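Local coordinates for universal stress protein (Archaeoglobus fulgidus, PDB 3LOQ) that binds AMP and belongs to the universal stress protein A family, although its cellular role is not established, at residues Thr29-Glu40 with Ala84-Ile95; Glu52-Thr62 with Ala102-Pro113. One frame throughout, in Å; residues are numbered along the deposited sequence.

Contact 1 (Thr29-Glu40 with Ala84-Ile95). With AMP (adenosine monophosphate), chain C.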
loop_
_atom_site.group_PDB
_atom_site.type_symbol
_atom_site.label_atom_id
_atom_site.label_comp_id
_atom_site.label_asym_id
_atom_site.label_seq_id
_atom_site.Cartn_x
_atom_site.Cartn_y
_atom_site.Cartn_z
ATOM N N THR A 29 -0.702 -13.241 -3.021
ATOM C CA THR A 29 -1.394 -13.975 -1.972
ATOM C C THR A 29 -0.683 -15.271 -1.582
ATOM O O THR A 29 -0.225 -16.038 -2.439
ATOM C CB THR A 29 -2.861 -14.286 -2.344
ATOM O OG1 THR A 29 -3.457 -15.079 -1.306
ATOM C CG2 THR A 29 -2.936 -15.035 -3.672
ATOM N N ASP A 30 -0.579 -15.486 -0.279
ATOM C CA ASP A 30 -0.155 -16.767 0.266
ATOM C C ASP A 30 -1.387 -17.536 0.756
ATOM O O ASP A 30 -1.280 -18.479 1.544
ATOM C CB ASP A 30 0.824 -16.542 1.414
ATOM C CG ASP A 30 0.207 -15.738 2.555
ATOM O OD1 ASP A 30 0.811 -15.713 3.657
ATOM O OD2 ASP A 30 -0.887 -15.148 2.353
ATOM N N LEU A 31 -2.562 -17.110 0.298
ATOM C CA LEU A 31 -3.830 -17.768 0.635
ATOM C C LEU A 31 -4.298 -17.504 2.072
ATOM O O LEU A 31 -5.267 -18.104 2.527
ATOM C CB LEU A 31 -3.744 -19.289 0.415
ATOM C CG LEU A 31 -3.167 -19.785 -0.906
ATOM C CD1 LEU A 31 -3.287 -21.298 -1.019
ATOM C CD2 LEU A 31 -3.838 -19.073 -2.089
ATOM N N SER A 32 -3.601 -16.632 2.789
ATOM C CA SER A 32 -3.932 -16.358 4.187
ATOM C C SER A 32 -5.137 -15.433 4.258
ATOM O O SER A 32 -5.434 -14.706 3.309
ATOM C CB SER A 32 -2.754 -15.679 4.883
ATOM O OG SER A 32 -2.438 -14.459 4.225
ATOM N N GLU A 33 -5.821 -15.445 5.391
ATOM C CA GLU A 33 -6.915 -14.514 5.584
ATOM C C GLU A 33 -6.426 -13.064 5.399
ATOM O O GLU A 33 -7.078 -12.266 4.729
ATOM C CB GLU A 33 -7.528 -14.720 6.964
ATOM C CG GLU A 33 -9.014 -14.440 7.020
ATOM C CD GLU A 33 -9.715 -15.126 8.209
ATOM O OE1 GLU A 33 -9.074 -15.926 8.950
ATOM O OE2 GLU A 33 -10.926 -14.861 8.392
ATOM N N ASN A 34 -5.269 -12.720 5.968
ATOM C CA ASN A 34 -4.789 -11.339 5.851
ATOM C C ASN A 34 -4.547 -10.919 4.399
ATOM O O ASN A 34 -4.803 -9.775 4.022
ATOM C CB ASN A 34 -3.586 -11.041 6.773
ATOM C CG ASN A 34 -2.262 -11.539 6.212
ATOM O OD1 ASN A 34 -1.745 -12.582 6.636
ATOM N ND2 ASN A 34 -1.696 -10.789 5.267
ATOM N N SER A 35 -4.129 -11.859 3.561
ATOM C CA SER A 35 -3.914 -11.530 2.150
ATOM C C SER A 35 -5.208 -11.172 1.392
ATOM O O SER A 35 -5.162 -10.488 0.360
ATOM C CB SER A 35 -3.151 -12.655 1.426
ATOM O OG SER A 35 -4.000 -13.747 1.100
ATOM N N PHE A 36 -6.350 -11.621 1.900
ATOM C CA PHE A 36 -7.642 -11.401 1.234
ATOM C C PHE A 36 -8.370 -10.126 1.656
ATOM O O PHE A 36 -9.430 -9.812 1.102
ATOM C CB PHE A 36 -8.593 -12.586 1.490
ATOM C CG PHE A 36 -8.132 -13.881 0.886
ATOM C CD1 PHE A 36 -8.605 -15.093 1.365
ATOM C CD2 PHE A 36 -7.235 -13.887 -0.161
ATOM C CE1 PHE A 36 -8.190 -16.293 0.803
ATOM C CE2 PHE A 36 -6.817 -15.077 -0.726
ATOM C CZ PHE A 36 -7.293 -16.284 -0.245
ATOM N N LYS A 37 -7.854 -9.426 2.667
ATOM C CA LYS A 37 -8.505 -8.192 3.126
ATOM C C LYS A 37 -8.689 -7.239 1.960
ATOM O O LYS A 37 -9.716 -6.558 1.856
ATOM C CB LYS A 37 -7.703 -7.515 4.252
ATOM C CG LYS A 37 -7.634 -8.320 5.530
ATOM C CD LYS A 37 -9.039 -8.545 6.097
ATOM C CE LYS A 37 -9.039 -9.401 7.358
ATOM N NZ LYS A 37 -10.431 -9.651 7.830
ATOM N N VAL A 38 -7.701 -7.207 1.065
ATOM C CA VAL A 38 -7.744 -6.305 -0.084
ATOM C C VAL A 38 -9.045 -6.500 -0.859
ATOM O O VAL A 38 -9.594 -5.549 -1.436
ATOM C CB VAL A 38 -6.579 -6.571 -1.047
ATOM C CG1 VAL A 38 -6.340 -5.356 -1.933
ATOM C CG2 VAL A 38 -5.318 -6.936 -0.274
ATOM N N LEU A 39 -9.535 -7.739 -0.877
ATOM C CA LEU A 39 -10.701 -8.086 -1.694
ATOM C C LEU A 39 -11.986 -7.430 -1.197
ATOM O O LEU A 39 -12.962 -7.331 -1.934
ATOM C CB LEU A 39 -10.868 -9.610 -1.796
ATOM C CG LEU A 39 -9.650 -10.307 -2.417
ATOM C CD1 LEU A 39 -9.768 -11.807 -2.324
ATOM C CD2 LEU A 39 -9.464 -9.878 -3.860
ATOM N N GLU A 40 -11.988 -6.970 0.048
ATOM C CA GLU A 40 -13.158 -6.277 0.574
ATOM C C GLU A 40 -13.279 -4.862 -0.001
ATOM O O GLU A 40 -14.316 -4.216 0.125
ATOM C CB GLU A 40 -13.129 -6.256 2.104
ATOM C CG GLU A 40 -13.699 -7.515 2.754
ATOM C CD GLU A 40 -12.836 -8.048 3.897
ATOM O OE1 GLU A 40 -13.059 -7.663 5.069
ATOM O OE2 GLU A 40 -11.936 -8.872 3.620
ATOM N N ALA A 84 -3.206 -23.873 -3.871
ATOM C CA ALA A 84 -3.554 -22.653 -4.602
ATOM C C ALA A 84 -4.715 -22.876 -5.583
ATOM O O ALA A 84 -5.623 -22.037 -5.703
ATOM C CB ALA A 84 -2.330 -22.086 -5.331
ATOM N N GLU A 85 -4.691 -24.015 -6.269
ATOM C CA GLU A 85 -5.689 -24.295 -7.299
ATOM C C GLU A 85 -7.085 -24.549 -6.732
ATOM O O GLU A 85 -8.087 -24.357 -7.416
ATOM C CB GLU A 85 -5.222 -25.436 -8.205
ATOM C CG GLU A 85 -4.342 -24.950 -9.348
ATOM C CD GLU A 85 -3.428 -26.028 -9.891
ATOM O OE1 GLU A 85 -2.685 -25.746 -10.861
ATOM O OE2 GLU A 85 -3.445 -27.151 -9.341
ATOM N N GLU A 86 -7.143 -24.960 -5.472
ATOM C CA GLU A 86 -8.408 -25.072 -4.765
ATOM C C GLU A 86 -8.959 -23.705 -4.356
ATOM O O GLU A 86 -10.173 -23.501 -4.333
ATOM C CB GLU A 86 -8.241 -25.946 -3.522
ATOM C CG GLU A 86 -8.178 -27.422 -3.846
ATOM C CD GLU A 86 -8.156 -28.298 -2.613
ATOM O OE1 GLU A 86 -7.372 -28.007 -1.674
ATOM O OE2 GLU A 86 -8.926 -29.284 -2.595
ATOM N N VAL A 87 -8.063 -22.777 -4.025
ATOM C CA VAL A 87 -8.475 -21.522 -3.410
ATOM C C VAL A 87 -8.556 -20.357 -4.395
ATOM O O VAL A 87 -9.566 -19.653 -4.440
ATOM C CB VAL A 87 -7.569 -21.174 -2.217
ATOM C CG1 VAL A 87 -7.813 -19.742 -1.740
ATOM C CG2 VAL A 87 -7.798 -22.183 -1.091
ATOM N N LEU A 88 -7.509 -20.177 -5.195
ATOM C CA LEU A 88 -7.436 -19.053 -6.127
ATOM C C LEU A 88 -8.679 -18.843 -7.023
ATOM O O LEU A 88 -9.037 -17.704 -7.320
ATOM C CB LEU A 88 -6.150 -19.137 -6.968
ATOM C CG LEU A 88 -4.847 -18.967 -6.170
ATOM C CD1 LEU A 88 -3.629 -19.039 -7.080
ATOM C CD2 LEU A 88 -4.856 -17.659 -5.410
ATOM N N PRO A 89 -9.333 -19.932 -7.467
ATOM C CA PRO A 89 -10.536 -19.694 -8.274
ATOM C C PRO A 89 -11.592 -18.897 -7.514
ATOM O O PRO A 89 -12.340 -18.142 -8.148
ATOM C CB PRO A 89 -11.037 -21.109 -8.601
ATOM C CG PRO A 89 -9.796 -21.946 -8.589
ATOM C CD PRO A 89 -8.926 -21.351 -7.494
ATOM N N GLU A 90 -11.645 -19.060 -6.193
ATOM C CA GLU A 90 -12.517 -18.240 -5.341
ATOM C C GLU A 90 -12.092 -16.774 -5.434
ATOM O O GLU A 90 -12.928 -15.874 -5.533
ATOM C CB GLU A 90 -12.431 -18.663 -3.862
ATOM C CG GLU A 90 -12.658 -20.136 -3.569
ATOM C CD GLU A 90 -12.445 -20.470 -2.094
ATOM O OE1 GLU A 90 -11.307 -20.845 -1.721
ATOM O OE2 GLU A 90 -13.406 -20.352 -1.304
ATOM N N VAL A 91 -10.787 -16.536 -5.377
ATOM C CA VAL A 91 -10.279 -15.174 -5.500
ATOM C C VAL A 91 -10.686 -14.626 -6.859
ATOM O O VAL A 91 -11.268 -13.533 -6.944
ATOM C CB VAL A 91 -8.758 -15.119 -5.303
ATOM C CG1 VAL A 91 -8.214 -13.695 -5.486
ATOM C CG2 VAL A 91 -8.407 -15.667 -3.913
ATOM N N ALA A 92 -10.433 -15.399 -7.914
ATOM C CA ALA A 92 -10.758 -14.922 -9.259
ATOM C C ALA A 92 -12.246 -14.647 -9.343
ATOM O O ALA A 92 -12.654 -13.635 -9.897
ATOM C CB ALA A 92 -10.323 -15.913 -10.347
ATOM N N GLN A 93 -13.047 -15.534 -8.757
ATOM C CA GLN A 93 -14.501 -15.381 -8.786
ATOM C C GLN A 93 -14.930 -14.056 -8.176
ATOM O O GLN A 93 -15.706 -13.310 -8.775
ATOM C CB GLN A 93 -15.178 -16.528 -8.034
ATOM C CG GLN A 93 -16.675 -16.348 -7.834
ATOM C CD GLN A 93 -17.306 -17.525 -7.105
ATOM O OE1 GLN A 93 -17.234 -17.625 -5.879
ATOM N NE2 GLN A 93 -17.923 -18.427 -7.860
ATOM N N LYS A 94 -14.418 -13.771 -6.981
ATOM C CA LYS A 94 -14.826 -12.583 -6.238
ATOM C C LYS A 94 -14.452 -11.294 -6.998
ATOM O O LYS A 94 -15.230 -10.331 -7.030
ATOM C CB LYS A 94 -14.231 -12.607 -4.824
ATOM C CG LYS A 94 -14.763 -11.517 -3.893
ATOM C CD LYS A 94 -14.267 -11.679 -2.450
ATOM C CE LYS A 94 -14.843 -10.567 -1.549
ATOM N NZ LYS A 94 -14.750 -10.837 -0.062
ATOM N N ILE A 95 -13.282 -11.297 -7.636
ATOM C CA ILE A 95 -12.855 -10.173 -8.477
ATOM C C ILE A 95 -13.778 -9.979 -9.687
ATOM O O ILE A 95 -14.232 -8.863 -9.955
ATOM C CB ILE A 95 -11.387 -10.339 -8.949
ATOM C CG1 ILE A 95 -10.456 -10.492 -7.744
ATOM C CG2 ILE A 95 -10.959 -9.168 -9.831
ATOM C CD1 ILE A 95 -9.042 -10.880 -8.112
HETATM P P AMP C . 4.038 -10.077 5.993
HETATM O O1P AMP C . 4.782 -8.771 6.103
HETATM O O2P AMP C . 4.850 -11.286 5.565
HETATM O O3P AMP C . 3.112 -10.336 7.158
HETATM O "O5'" AMP C . 3.051 -9.838 4.739
HETATM C "C5'" AMP C . 2.109 -10.854 4.412
HETATM C "C4'" AMP C . 1.744 -10.659 2.965
HETATM O "O4'" AMP C . 2.842 -11.033 2.131
HETATM C "C3'" AMP C . 0.645 -11.596 2.539
HETATM O "O3'" AMP C . -0.603 -10.997 2.822
HETATM C "C2'" AMP C . 0.866 -11.689 1.052
HETATM O "O2'" AMP C . 0.282 -10.520 0.479
HETATM C "C1'" AMP C . 2.369 -11.592 0.903
HETATM N N9 AMP C . 2.905 -12.963 0.772
HETATM C C8 AMP C . 3.509 -13.663 1.753
HETATM N N7 AMP C . 3.882 -14.893 1.313
HETATM C C5 AMP C . 3.505 -14.986 0.020
HETATM C C6 AMP C . 3.590 -16.006 -1.038
HETATM N N6 AMP C . 4.172 -17.200 -0.797
HETATM N N1 AMP C . 3.079 -15.708 -2.245
HETATM C C2 AMP C . 2.504 -14.519 -2.501
HETATM N N3 AMP C . 2.395 -13.545 -1.590
HETATM C C4 AMP C . 2.874 -13.713 -0.336
HETATM O O HOH W 1 -12.545 -11.392 1.433
#

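Contact 2 (Glu52-Thr62 with Ala102-Pro113). With AMP (adenosine monophosphate), chain C.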
loop_
_atom_site.group_PDB
_atom_site.type_symbol
_atom_site.label_atom_id
_atom_site.label_comp_id
_atom_site.label_asym_id
_atom_site.label_seq_id
_atom_site.Cartn_x
_atom_site.Cartn_y
_atom_site.Cartn_z
ATOM N N GLU A 52 -8.117 -4.242 -13.978
ATOM C CA GLU A 52 -7.663 -5.619 -13.988
ATOM C C GLU A 52 -6.791 -5.913 -12.788
ATOM O O GLU A 52 -6.017 -5.059 -12.336
ATOM C CB GLU A 52 -6.899 -5.946 -15.273
ATOM C CG GLU A 52 -6.611 -7.443 -15.444
ATOM C CD GLU A 52 -5.126 -7.776 -15.455
ATOM O OE1 GLU A 52 -4.329 -6.898 -15.845
ATOM O OE2 GLU A 52 -4.752 -8.918 -15.087
ATOM N N ILE A 53 -6.910 -7.134 -12.283
ATOM C CA ILE A 53 -6.093 -7.572 -11.169
ATOM C C ILE A 53 -5.361 -8.862 -11.495
ATOM O O ILE A 53 -5.978 -9.861 -11.877
ATOM C CB ILE A 53 -6.947 -7.796 -9.934
ATOM C CG1 ILE A 53 -7.465 -6.458 -9.403
ATOM C CG2 ILE A 53 -6.151 -8.534 -8.880
ATOM C CD1 ILE A 53 -8.457 -6.613 -8.287
ATOM N N GLY A 54 -4.042 -8.841 -11.348
ATOM C CA GLY A 54 -3.262 -10.061 -11.451
ATOM C C GLY A 54 -3.064 -10.667 -10.076
ATOM O O GLY A 54 -2.546 -10.003 -9.182
ATOM N N VAL A 55 -3.489 -11.919 -9.902
ATOM C CA VAL A 55 -3.332 -12.622 -8.632
ATOM C C VAL A 55 -2.094 -13.515 -8.641
ATOM O O VAL A 55 -1.990 -14.431 -9.452
ATOM C CB VAL A 55 -4.572 -13.479 -8.302
ATOM C CG1 VAL A 55 -4.413 -14.125 -6.932
ATOM C CG2 VAL A 55 -5.820 -12.627 -8.336
ATOM N N LEU A 56 -1.165 -13.242 -7.727
ATOM C CA LEU A 56 0.135 -13.904 -7.706
ATOM C C LEU A 56 0.357 -14.752 -6.454
ATOM O O LEU A 56 0.373 -14.247 -5.324
ATOM C CB LEU A 56 1.255 -12.871 -7.810
ATOM C CG LEU A 56 2.687 -13.421 -7.844
ATOM C CD1 LEU A 56 2.924 -14.214 -9.126
ATOM C CD2 LEU A 56 3.742 -12.316 -7.693
ATOM N N PHE A 57 0.526 -16.048 -6.664
ATOM C CA PHE A 57 0.826 -16.958 -5.580
ATOM C C PHE A 57 2.219 -17.493 -5.806
ATOM O O PHE A 57 2.542 -17.970 -6.878
ATOM C CB PHE A 57 -0.166 -18.116 -5.534
ATOM C CG PHE A 57 0.243 -19.219 -4.580
ATOM C CD1 PHE A 57 0.057 -19.078 -3.215
ATOM C CD2 PHE A 57 0.819 -20.389 -5.053
ATOM C CE1 PHE A 57 0.426 -20.080 -2.333
ATOM C CE2 PHE A 57 1.192 -21.405 -4.177
ATOM C CZ PHE A 57 0.998 -21.251 -2.815
ATOM N N VAL A 58 3.052 -17.420 -4.792
ATOM C CA VAL A 58 4.420 -17.868 -4.948
ATOM C C VAL A 58 4.624 -19.097 -4.075
ATOM O O VAL A 58 4.211 -19.115 -2.908
ATOM C CB VAL A 58 5.404 -16.747 -4.558
ATOM C CG1 VAL A 58 6.851 -17.215 -4.659
ATOM C CG2 VAL A 58 5.160 -15.506 -5.431
ATOM N N ILE A 59 5.217 -20.140 -4.649
ATOM C CA ILE A 59 5.655 -21.271 -3.847
ATOM C C ILE A 59 6.941 -20.854 -3.134
ATOM O O ILE A 59 7.991 -20.611 -3.756
ATOM C CB ILE A 59 5.841 -22.547 -4.694
ATOM C CG1 ILE A 59 4.486 -22.993 -5.259
ATOM C CG2 ILE A 59 6.450 -23.660 -3.844
ATOM C CD1 ILE A 59 4.493 -23.304 -6.732
ATOM N N ASN A 60 6.836 -20.729 -1.819
ATOM C CA ASN A 60 7.912 -20.164 -1.032
ATOM C C ASN A 60 8.975 -21.216 -0.700
ATOM O O ASN A 60 8.808 -22.014 0.224
ATOM C CB ASN A 60 7.337 -19.518 0.233
ATOM C CG ASN A 60 8.395 -18.840 1.078
ATOM O OD1 ASN A 60 9.585 -18.918 0.785
ATOM N ND2 ASN A 60 7.966 -18.176 2.139
ATOM N N LEU A 61 10.060 -21.212 -1.469
ATOM C CA LEU A 61 11.160 -22.148 -1.249
ATOM C C LEU A 61 12.113 -21.621 -0.188
ATOM O O LEU A 61 12.926 -22.356 0.361
ATOM C CB LEU A 61 11.915 -22.412 -2.561
ATOM C CG LEU A 61 10.999 -23.014 -3.634
ATOM C CD1 LEU A 61 11.771 -23.497 -4.845
ATOM C CD2 LEU A 61 10.159 -24.148 -3.048
ATOM N N THR A 62 11.997 -20.335 0.097
ATOM C CA THR A 62 12.898 -19.657 1.015
ATOM C C THR A 62 13.017 -20.350 2.360
ATOM O O THR A 62 14.119 -20.572 2.861
ATOM C CB THR A 62 12.436 -18.219 1.223
ATOM O OG1 THR A 62 12.933 -17.425 0.141
ATOM C CG2 THR A 62 12.927 -17.658 2.564
ATOM N N ALA A 102 -9.927 -10.460 -13.894
ATOM C CA ALA A 102 -9.016 -11.179 -13.024
ATOM C C ALA A 102 -8.111 -12.118 -13.820
ATOM O O ALA A 102 -8.546 -12.760 -14.773
ATOM C CB ALA A 102 -9.794 -11.956 -11.996
ATOM N N GLU A 103 -6.845 -12.190 -13.432
ATOM C CA GLU A 103 -5.929 -13.158 -14.024
ATOM C C GLU A 103 -5.121 -13.834 -12.933
ATOM O O GLU A 103 -4.391 -13.184 -12.189
ATOM C CB GLU A 103 -4.975 -12.510 -15.040
ATOM C CG GLU A 103 -3.569 -13.112 -14.974
ATOM C CD GLU A 103 -2.828 -13.129 -16.305
ATOM O OE1 GLU A 103 -2.311 -12.068 -16.726
ATOM O OE2 GLU A 103 -2.737 -14.220 -16.915
ATOM N N VAL A 104 -5.264 -15.143 -12.829
ATOM C CA VAL A 104 -4.448 -15.899 -11.904
ATOM C C VAL A 104 -3.138 -16.157 -12.618
ATOM O O VAL A 104 -3.107 -16.837 -13.646
ATOM C CB VAL A 104 -5.129 -17.192 -11.518
ATOM C CG1 VAL A 104 -4.215 -18.053 -10.644
ATOM C CG2 VAL A 104 -6.458 -16.876 -10.805
ATOM N N ILE A 105 -2.059 -15.576 -12.099
ATOM C CA ILE A 105 -0.775 -15.659 -12.782
ATOM C C ILE A 105 -0.189 -17.063 -12.728
ATOM O O ILE A 105 -0.083 -17.690 -11.660
ATOM C CB ILE A 105 0.228 -14.617 -12.279
ATOM C CG1 ILE A 105 -0.301 -13.208 -12.588
ATOM C CG2 ILE A 105 1.565 -14.826 -12.966
ATOM C CD1 ILE A 105 0.418 -12.073 -11.872
ATOM N N LYS A 106 0.158 -17.564 -13.906
ATOM C CA LYS A 106 0.640 -18.927 -14.041
ATOM C C LYS A 106 1.765 -18.988 -15.060
ATOM O O LYS A 106 1.808 -18.176 -15.995
ATOM C CB LYS A 106 -0.512 -19.867 -14.409
ATOM C CG LYS A 106 -1.430 -20.156 -13.224
ATOM C CD LYS A 106 -2.570 -21.084 -13.569
ATOM C CE LYS A 106 -2.958 -21.924 -12.357
ATOM N NZ LYS A 106 -4.272 -22.582 -12.545
ATOM N N PRO A 107 2.710 -19.922 -14.857
ATOM C CA PRO A 107 2.734 -20.845 -13.715
ATOM C C PRO A 107 3.108 -20.151 -12.403
ATOM O O PRO A 107 3.609 -19.020 -12.425
ATOM C CB PRO A 107 3.840 -21.826 -14.104
ATOM C CG PRO A 107 4.790 -20.986 -14.906
ATOM C CD PRO A 107 3.885 -20.106 -15.731
ATOM N N PHE A 108 2.863 -20.815 -11.275
ATOM C CA PHE A 108 3.247 -20.264 -9.979
ATOM C C PHE A 108 4.756 -20.230 -9.849
ATOM O O PHE A 108 5.405 -21.270 -9.879
ATOM C CB PHE A 108 2.702 -21.108 -8.836
ATOM C CG PHE A 108 1.226 -21.319 -8.889
ATOM C CD1 PHE A 108 0.688 -22.573 -8.655
ATOM C CD2 PHE A 108 0.369 -20.266 -9.169
ATOM C CE1 PHE A 108 -0.682 -22.770 -8.703
ATOM C CE2 PHE A 108 -1.003 -20.461 -9.222
ATOM C CZ PHE A 108 -1.525 -21.714 -8.991
ATOM N N PRO A 109 5.323 -19.034 -9.678
ATOM C CA PRO A 109 6.768 -18.967 -9.441
ATOM C C PRO A 109 7.126 -19.737 -8.175
ATOM O O PRO A 109 6.340 -19.744 -7.215
ATOM C CB PRO A 109 7.016 -17.474 -9.201
ATOM C CG PRO A 109 5.796 -16.764 -9.748
ATOM C CD PRO A 109 4.663 -17.723 -9.567
ATOM N N ALA A 110 8.286 -20.388 -8.177
ATOM C CA ALA A 110 8.848 -20.965 -6.955
ATOM C C ALA A 110 10.168 -20.278 -6.616
ATOM O O ALA A 110 11.039 -20.125 -7.466
ATOM C CB ALA A 110 9.054 -22.452 -7.107
ATOM N N GLY A 111 10.292 -19.849 -5.371
ATOM C CA GLY A 111 11.472 -19.152 -4.917
ATOM C C GLY A 111 11.169 -18.287 -3.713
ATOM O O GLY A 111 10.591 -18.742 -2.725
ATOM N N ASP A 112 11.561 -17.024 -3.814
ATOM C CA ASP A 112 11.429 -16.068 -2.735
ATOM C C ASP A 112 10.224 -15.179 -3.018
ATOM O O ASP A 112 10.172 -14.505 -4.057
ATOM C CB ASP A 112 12.702 -15.221 -2.683
ATOM C CG ASP A 112 12.747 -14.296 -1.484
ATOM O OD1 ASP A 112 11.711 -13.711 -1.116
ATOM O OD2 ASP A 112 13.839 -14.143 -0.906
ATOM N N PRO A 113 9.243 -15.161 -2.101
ATOM C CA PRO A 113 8.080 -14.331 -2.420
ATOM C C PRO A 113 8.445 -12.875 -2.695
ATOM O O PRO A 113 7.908 -12.294 -3.640
ATOM C CB PRO A 113 7.192 -14.470 -1.180
ATOM C CG PRO A 113 7.585 -15.812 -0.598
ATOM C CD PRO A 113 9.057 -15.947 -0.868
HETATM P P AMP C . 4.038 -10.077 5.993
HETATM O O1P AMP C . 4.782 -8.771 6.103
HETATM O O2P AMP C . 4.850 -11.286 5.565
HETATM O O3P AMP C . 3.112 -10.336 7.158
HETATM O "O5'" AMP C . 3.051 -9.838 4.739
HETATM C "C5'" AMP C . 2.109 -10.854 4.412
HETATM C "C4'" AMP C . 1.744 -10.659 2.965
HETATM O "O4'" AMP C . 2.842 -11.033 2.131
HETATM C "C3'" AMP C . 0.645 -11.596 2.539
HETATM O "O3'" AMP C . -0.603 -10.997 2.822
HETATM C "C2'" AMP C . 0.866 -11.689 1.052
HETATM O "O2'" AMP C . 0.282 -10.520 0.479
HETATM C "C1'" AMP C . 2.369 -11.592 0.903
HETATM N N9 AMP C . 2.905 -12.963 0.772
HETATM C C8 AMP C . 3.509 -13.663 1.753
HETATM N N7 AMP C . 3.882 -14.893 1.313
HETATM C C5 AMP C . 3.505 -14.986 0.020
HETATM C C6 AMP C . 3.590 -16.006 -1.038
HETATM N N6 AMP C . 4.172 -17.200 -0.797
HETATM N N1 AMP C . 3.079 -15.708 -2.245
HETATM C C2 AMP C . 2.504 -14.519 -2.501
HETATM N N3 AMP C . 2.395 -13.545 -1.590
HETATM C C4 AMP C . 2.874 -13.713 -0.336
#

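Contact 1 (Thr29-Glu40 with Ala84-Ile95)
The loop 29-40, which follows strand 24-28 of the nucleotide-binding domain, carries part of the AMP pocket on one side and packs on helix 75-97 with the other. The packing is mostly apolar. Leu31 reaches the helix with both methyls: CD1 rests 3.8 Å from Ala84 CA, and CD2 touches Val87 CG1 and Leu88 CD2. Leu88 CD2 also meets Thr29 CG2 at 3.7 Å. Val87 CG1 sits at the edge of the Phe36 ring, and Val91 CG2 approaches CE2 obliquely at 3.6 Å. Leu39 forks over the following turn, CD1 to Val91 CG1 and CD2 to Ile95 CG1. The extended Lys94 chain brings CD to Leu39 CB and CE near Leu39 O, and its NZ donates to a water 2.7 Å away that binds Glu40 OE2 only weakly.

Polar groups brace the loop. Thr29 OG1 accepts from Leu31 N in an ST turn and donates to Ser35 OG. With CG between its backbone N and carbonyl carbon (chi1 60°), Asp30 brings OD2 to Ser32 N and Ser32 OG. Asn34 ND2 makes a weak bond to AMP O3' at 2.7 Å. The apolar side packs the loop on the helix, while the other lines ribose and adenine, Asp30 CB against the base.

Contact 2 (Glu52-Thr62 with Ala102-Pro113)
Parallel beta pairing in the Rossmann-like sheet joins these two segments, beside the adenine end of the AMP site. Residues 52-56 run along 102-104, the strand axes 4.7 Å apart. Glu103 N bonds Ile53 O, Val55 N bonds Glu103 O, and Ile105 N bonds Val55 O. The chain then loops out through 106-108, and the register shifts by two. Pairing resumes with Ile59 N to Pro109 O, Gly111 N to Ile59 O and Leu61 N to Gly111 O.

Where the register shifts, side chains bridge the strands. Phe57 points an edge at the face of Phe108, planes 84° apart, with CD2 4.0 Å from Phe108 CG. CD1 of Ile59 presses on CB of Phe108 at 3.5 Å. Leu56 has CG anti to its backbone N (chi1 -178°), which carries the branch toward the other segment, where CD1 touches both Ile105 CG2 and Pro109 CG.

Val58 lies in this break, and its backbone reads the adenine: N donates to AMP N1 at 3.1 Å, and O accepts from N6 at 2.9 Å, almost straight at 176°. Pro113 CB lies 3.9 Å from AMP C5 and C6. The Asn60 and Pro113 side chains cross at about a right angle, Asn60 OD1 3.4 Å from Pro113 CD, and OD1 also takes a weak bond from Thr62 N. An alanine here is likely to leave Thr62 N without that acceptor and uncover the side of Pro113 that the amide packs on. Asp112 OD1 caps Val114 N at the start of the next helix. Since Val58 uses one donor and one acceptor, the pair of bonds matches the N1 and 6-amino group of adenine.

Overall arrangement
From the N terminus, strand 24-28 leads into 29-40, and the chain then passes through helix 42-47 to 52-62. Helix 75-97 follows with 84-95, and strands 101-104 and 110-111 supply 102-113. Contact 1 closes the loop from 29-40 to 84-95, and contact 2 the loop from 52-62 to 102-113. The two loops cross, because their segments alternate along the chain. The contacts also touch: Thr29 N probably bonds Leu56 O, Phe57 packs on Ala84, and Val55 on Ile95. Helix 75-97 thus covers one face of the sheet beside the pocket loop. Both contacts reach AMP, the first at the ribose and the base, the second at the adenine, while Arg132, Ser144, Val145 and Ser146 add further bonds.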